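Local coordinates for protein dachshund homolog 1 (Homo sapiens, PDB 1L8R) that acts as a transcription factor in organogenesis, apparently regulating SIX1 and SIX6, and carries a domain whose DNA-binding motif resembles that of forkhead/winged-helix proteins, at residues C7-A15 with R88-N96. Residues are numbered along the deposited sequence; the frame is centred on the assembly and turned at random.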
# COMPACT_ATOMS: atom_id res chain seq x y z
N CYS A 7 3.18 -0.45 13.46
CA CYS A 7 2.05 -0.15 12.59
C CYS A 7 1.07 0.82 13.25
O CYS A 7 1.03 0.96 14.47
CB CYS A 7 1.31 -1.45 12.25
SG CYS A 7 0.12 -1.33 10.90
N LYS A 8 0.29 1.49 12.41
CA LYS A 8 -0.74 2.40 12.90
C LYS A 8 -1.74 2.61 11.78
O LYS A 8 -1.39 2.55 10.59
CB LYS A 8 -0.15 3.74 13.37
CG LYS A 8 0.28 4.69 12.29
CD LYS A 8 0.69 6.03 12.91
CE LYS A 8 1.09 7.05 11.85
NZ LYS A 8 1.50 8.34 12.46
N MSE A 9 -2.99 2.84 12.15
CA MSE A 9 -4.03 3.05 11.16
C MSE A 9 -4.09 4.55 10.87
O MSE A 9 -4.02 5.37 11.79
CB MSE A 9 -5.39 2.56 11.68
CG MSE A 9 -5.41 1.11 12.17
SE MSE A 9 -4.86 -0.20 10.85
CE MSE A 9 -3.06 -0.47 11.48
N VAL A 10 -4.19 4.89 9.59
CA VAL A 10 -4.24 6.28 9.17
C VAL A 10 -5.37 6.46 8.17
O VAL A 10 -5.87 5.48 7.61
CB VAL A 10 -2.91 6.71 8.51
CG1 VAL A 10 -1.77 6.56 9.50
CG2 VAL A 10 -2.65 5.88 7.26
N ASP A 11 -5.78 7.70 7.94
CA ASP A 11 -6.88 7.94 7.02
C ASP A 11 -6.40 8.05 5.58
O ASP A 11 -5.38 8.67 5.29
CB ASP A 11 -7.63 9.22 7.40
CG ASP A 11 -8.93 9.39 6.63
OD1 ASP A 11 -9.92 8.70 6.97
OD2 ASP A 11 -8.97 10.19 5.67
N LEU A 12 -7.15 7.43 4.68
CA LEU A 12 -6.86 7.48 3.26
C LEU A 12 -8.20 7.60 2.56
O LEU A 12 -8.99 6.65 2.53
CB LEU A 12 -6.14 6.21 2.79
CG LEU A 12 -5.80 6.23 1.29
CD1 LEU A 12 -4.98 7.47 0.97
CD2 LEU A 12 -5.04 4.97 0.91
N ARG A 13 -8.45 8.78 2.00
CA ARG A 13 -9.70 9.02 1.29
C ARG A 13 -10.91 8.61 2.12
O ARG A 13 -11.84 7.98 1.62
CB ARG A 13 -9.68 8.26 -0.04
CG ARG A 13 -8.47 8.55 -0.92
CD ARG A 13 -8.49 7.71 -2.20
NE ARG A 13 -9.61 8.05 -3.08
CZ ARG A 13 -9.63 9.09 -3.91
NH1 ARG A 13 -8.58 9.91 -3.99
NH2 ARG A 13 -10.69 9.32 -4.67
N GLY A 14 -10.90 8.95 3.41
CA GLY A 14 -12.02 8.63 4.27
C GLY A 14 -12.04 7.24 4.88
O GLY A 14 -12.93 6.90 5.65
N ALA A 15 -11.06 6.41 4.52
CA ALA A 15 -10.99 5.07 5.06
C ALA A 15 -9.77 4.91 5.94
O ALA A 15 -8.86 5.75 5.93
CB ALA A 15 -10.95 4.05 3.92
N ARG A 88 1.13 8.08 0.76
CA ARG A 88 -0.22 8.46 0.38
C ARG A 88 -0.21 9.35 -0.85
O ARG A 88 -1.10 9.26 -1.69
CB ARG A 88 -0.94 9.14 1.55
CG ARG A 88 -1.48 8.14 2.57
CD ARG A 88 -2.33 8.79 3.65
NE ARG A 88 -1.58 9.75 4.44
CZ ARG A 88 -2.00 10.26 5.59
NH1 ARG A 88 -3.18 9.91 6.09
NH2 ARG A 88 -1.24 11.13 6.25
N LYS A 89 0.82 10.19 -0.97
CA LYS A 89 0.94 11.08 -2.13
C LYS A 89 1.15 10.24 -3.39
O LYS A 89 0.58 10.53 -4.44
CB LYS A 89 2.11 12.04 -1.96
CG LYS A 89 2.11 13.17 -2.99
CD LYS A 89 3.34 14.06 -2.87
CE LYS A 89 4.52 13.48 -3.64
NZ LYS A 89 4.26 13.49 -5.11
N ASP A 90 1.98 9.21 -3.28
CA ASP A 90 2.24 8.34 -4.42
C ASP A 90 1.00 7.51 -4.76
O ASP A 90 0.76 7.19 -5.93
CB ASP A 90 3.44 7.42 -4.15
CG ASP A 90 4.77 8.13 -4.35
OD1 ASP A 90 4.79 9.22 -4.96
OD2 ASP A 90 5.81 7.60 -3.91
N PHE A 91 0.22 7.16 -3.75
CA PHE A 91 -0.98 6.40 -4.03
C PHE A 91 -1.94 7.29 -4.81
O PHE A 91 -2.58 6.84 -5.76
CB PHE A 91 -1.68 5.92 -2.77
CG PHE A 91 -2.90 5.10 -3.05
CD1 PHE A 91 -2.79 3.80 -3.51
CD2 PHE A 91 -4.17 5.66 -2.93
CE1 PHE A 91 -3.92 3.06 -3.86
CE2 PHE A 91 -5.30 4.94 -3.28
CZ PHE A 91 -5.18 3.63 -3.74
N GLU A 92 -2.04 8.55 -4.41
CA GLU A 92 -2.95 9.46 -5.10
C GLU A 92 -2.50 9.65 -6.55
O GLU A 92 -3.32 9.71 -7.45
CB GLU A 92 -3.02 10.82 -4.38
CG GLU A 92 -3.56 10.75 -2.95
CD GLU A 92 -4.91 10.04 -2.82
OE1 GLU A 92 -5.57 9.77 -3.85
OE2 GLU A 92 -5.33 9.76 -1.67
N THR A 93 -1.19 9.72 -6.76
CA THR A 93 -0.65 9.86 -8.11
C THR A 93 -1.08 8.62 -8.89
O THR A 93 -1.51 8.71 -10.04
CB THR A 93 0.89 9.95 -8.10
OG1 THR A 93 1.30 11.14 -7.41
CG2 THR A 93 1.44 9.98 -9.52
N LEU A 94 -0.95 7.46 -8.26
CA LEU A 94 -1.35 6.20 -8.89
C LEU A 94 -2.86 6.23 -9.15
O LEU A 94 -3.32 5.90 -10.24
CB LEU A 94 -1.02 5.02 -7.98
CG LEU A 94 -1.68 3.70 -8.37
CD1 LEU A 94 -1.08 3.21 -9.70
CD2 LEU A 94 -1.47 2.67 -7.28
N TYR A 95 -3.62 6.64 -8.14
CA TYR A 95 -5.06 6.70 -8.26
C TYR A 95 -5.48 7.62 -9.40
O TYR A 95 -6.34 7.27 -10.21
CB TYR A 95 -5.69 7.15 -6.94
CG TYR A 95 -7.20 7.18 -6.97
CD1 TYR A 95 -7.88 8.29 -7.46
CD2 TYR A 95 -7.94 6.08 -6.55
CE1 TYR A 95 -9.27 8.30 -7.54
CE2 TYR A 95 -9.33 6.08 -6.62
CZ TYR A 95 -9.99 7.19 -7.12
OH TYR A 95 -11.36 7.20 -7.20
N ASN A 96 -4.87 8.80 -9.48
CA ASN A 96 -5.20 9.74 -10.54
C ASN A 96 -4.90 9.13 -11.91
O ASN A 96 -5.66 9.30 -12.86
CB ASN A 96 -4.42 11.05 -10.36
CG ASN A 96 -4.76 11.74 -9.04
OD1 ASN A 96 -5.83 11.51 -8.47
ND2 ASN A 96 -3.85 12.59 -8.57
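In the winged-helix-like DACHbox-N domain, the tight beta hairpin joining strands 8-12 and 15-22 meets the C-terminal helix 88-99 through two arginines reaching in opposite directions: Arg13 from the type I' turn to Glu92 and Tyr95, and Arg88 from the first turn of the helix to Asp11. The backbones stay well apart, the strand and helix axes 10.9 Å at closest approach, and side chains fill the distance. In Arg88 the bend at the third torsion (chi3 -62°) brings NH1 up to the carbonyl O of Asp11, 2.6 Å away, and that oxygen sits at the edge of the guanidinium, close to its plane. The other terminal nitrogen, NH2, makes a salt bridge with Glu26 of strand 25-29, so one side chain spans from the edge strand to the middle of the sheet. With an alanine in place of Arg88, the Asp11 carbonyl would probably lose this donor and Glu26 this salt bridge. Next along the strand, Leu12 and Arg88 lie alongside each other, pointing opposite ways: Leu12 CD1 lies 3.9 Å from Arg88 CG, while Leu12 CD2 packs 4.0 Å from CD2 of the Phe91 ring. Ala33 of helix 30-37 touches both Leu12 and Phe91, making this the more buried part of the contact. Asp11 also steadies the turn itself, OD2 accepting from the backbone N of Gly14 in an Asx motif. Beyond Leu12, Arg13 runs out along the helix. Arg13 NH1 reaches Glu92 OE1 at 3.0 Å in a salt bridge whose hydrogen bond is weak, with guanidinium and carboxylate planes 44° apart. The same guanidinium lies over one face of the Tyr95 ring in a cation-pi stack, planes 25° apart, with Arg13 NH2 3.3 Å from Tyr95 CZ.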